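Local atomic coordinates of bottromycin amidohydrolase (Streptomyces purpureus, PDB entry 6I5S), a protein that hydrolyses a thiazoline-bearing intermediate of bottromycin biosynthesis, probably cutting off its follower peptide, and acts as gatekeeper of the pathway. Residues R277-E282 with C349-V354. Numbering follows the deposited sequence. Where two conformers were deposited one is given.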
# COMPACT_ATOMS: atom_id res chain seq x y z
N ARG A 277 -14.19 2.37 -3.01
CA ARG A 277 -14.95 3.55 -2.61
C ARG A 277 -14.75 4.69 -3.60
O ARG A 277 -15.69 5.34 -4.04
CB ARG A 277 -14.48 3.97 -1.21
CG ARG A 277 -15.19 5.20 -0.56
CD ARG A 277 -16.58 4.82 -0.01
NE ARG A 277 -16.44 3.81 1.03
CZ ARG A 277 -17.50 3.16 1.54
NH1 ARG A 277 -17.32 2.23 2.46
NH2 ARG A 277 -18.72 3.40 1.11
N ALA A 278 -13.50 4.95 -3.98
CA ALA A 278 -13.26 6.04 -4.93
C ALA A 278 -13.86 5.77 -6.30
O ALA A 278 -14.33 6.70 -6.96
CB ALA A 278 -11.74 6.30 -5.03
N ARG A 279 -13.92 4.50 -6.76
CA ARG A 279 -14.50 4.20 -8.06
C ARG A 279 -16.00 4.42 -8.13
O ARG A 279 -16.56 4.51 -9.24
CB ARG A 279 -14.17 2.74 -8.46
CG ARG A 279 -12.67 2.46 -8.68
CD ARG A 279 -12.35 0.94 -8.80
NE ARG A 279 -10.93 0.60 -8.58
CZ ARG A 279 -10.48 -0.58 -8.13
NH1 ARG A 279 -11.30 -1.59 -7.83
NH2 ARG A 279 -9.19 -0.75 -7.94
N THR A 280 -16.69 4.46 -6.98
CA THR A 280 -18.15 4.60 -6.99
C THR A 280 -18.59 5.98 -7.43
O THR A 280 -19.71 6.15 -7.91
CB THR A 280 -18.77 4.39 -5.61
OG1 THR A 280 -18.30 5.40 -4.71
CG2 THR A 280 -18.54 3.00 -5.06
N GLY A 281 -17.72 6.98 -7.25
CA GLY A 281 -18.13 8.35 -7.47
C GLY A 281 -18.80 9.00 -6.28
O GLY A 281 -19.21 10.16 -6.38
N GLU A 282 -18.90 8.30 -5.15
CA GLU A 282 -19.41 8.89 -3.92
C GLU A 282 -18.45 9.97 -3.41
O GLU A 282 -17.26 10.01 -3.76
CB GLU A 282 -19.58 7.83 -2.81
CG GLU A 282 -18.24 7.21 -2.32
CD GLU A 282 -17.60 7.95 -1.14
OE1 GLU A 282 -16.37 8.29 -1.20
OE2 GLU A 282 -18.30 8.20 -0.14
N CYS A 349 -3.27 3.40 -4.76
CA CYS A 349 -2.98 4.82 -4.89
C CYS A 349 -2.48 5.11 -6.28
O CYS A 349 -1.74 4.33 -6.90
CB CYS A 349 -2.03 5.32 -3.81
SG CYS A 349 -0.37 4.51 -3.75
N GLY A 350 -2.85 6.28 -6.76
CA GLY A 350 -2.68 6.64 -8.16
C GLY A 350 -3.97 6.62 -8.94
O GLY A 350 -4.12 7.37 -9.89
N ASN A 351 -4.90 5.74 -8.56
CA ASN A 351 -6.26 5.80 -9.09
C ASN A 351 -6.88 7.14 -8.71
O ASN A 351 -6.45 7.78 -7.73
CB ASN A 351 -7.12 4.69 -8.50
CG ASN A 351 -6.90 3.34 -9.14
OD1 ASN A 351 -5.92 3.15 -9.83
ND2 ASN A 351 -7.79 2.39 -8.87
N PRO A 352 -7.88 7.61 -9.47
CA PRO A 352 -8.41 8.94 -9.18
C PRO A 352 -8.86 9.14 -7.74
O PRO A 352 -9.61 8.33 -7.18
CB PRO A 352 -9.56 9.05 -10.18
CG PRO A 352 -9.11 8.20 -11.38
CD PRO A 352 -8.43 7.05 -10.74
N PHE A 353 -8.32 10.19 -7.12
CA PHE A 353 -8.62 10.61 -5.75
C PHE A 353 -8.16 9.63 -4.69
O PHE A 353 -8.59 9.72 -3.53
CB PHE A 353 -10.12 10.93 -5.64
CG PHE A 353 -10.47 12.05 -6.54
CD1 PHE A 353 -9.98 13.33 -6.28
CD2 PHE A 353 -11.18 11.84 -7.69
CE1 PHE A 353 -10.25 14.38 -7.14
CE2 PHE A 353 -11.45 12.90 -8.55
CZ PHE A 353 -10.98 14.16 -8.27
N VAL A 354 -7.24 8.73 -5.04
CA VAL A 354 -6.56 7.86 -4.07
C VAL A 354 -5.12 8.36 -3.98
O VAL A 354 -4.31 8.06 -4.86
CB VAL A 354 -6.63 6.40 -4.47
CG1 VAL A 354 -6.08 5.54 -3.34
CG2 VAL A 354 -8.10 6.02 -4.79
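The carbonyl oxygen of Arg277, one residue ahead of the Ala278 that touches Pro352 and Val354, takes two bonds near the end of helix 273-280. Thr280 OG1 sits 2.7 Å from Arg277 O, and Thr280 N donates to the same oxygen at 3.2 Å. Thr280 OG1 then accepts from Glu282 N at 3.0 Å, nearly straight (165°), closing an ST turn where Gly281 leaves the helix with positive phi.

Ala278 makes the apolar part of the contact. Its methyl meets the loop in two places: Ala278 CB lies 3.6 Å from Pro352 O and 3.7 Å from Val354 CG2. The valine has CG1 anti to its backbone N (chi1 -172°), which leaves CG2 as the branch that meets the methyl. Asn351 to Val354 form a type II beta turn, closed by Val354 N to Asn351 O at 3.0 Å; Trp304 and Ala307 of helix 301-313 touch Pro352.

Arg279 runs extended from CG to NE and passes the Asn351 amide. Asn351 ND2 stands equally far, 3.6 Å, from Arg279 NE and Arg279 NH2, at the guanidinium edge between them and close to its plane. The two flat groups are turned 52° apart. Arg279 was modelled in two conformers, so this placement holds for one of them. In it, NH2 makes a salt bridge to Asp348, a zinc ligand, and the side chain comes about 5 Å from a zinc ion of the two-metal site, which carries a carboxylated lysine, as in many amidohydrolases.

ND2, NE and NH2 are all donors, and no hydrogen bond crosses between the segments: the alanine methyl on Pro352 O and Val354, and the arginine beside the Asn351 amide, join helix and loop by van der Waals contact. The Asp348 salt bridge and a cation-pi contact with Trp276 probably hold the arginine together, making it a second-shell neighbour of the zinc.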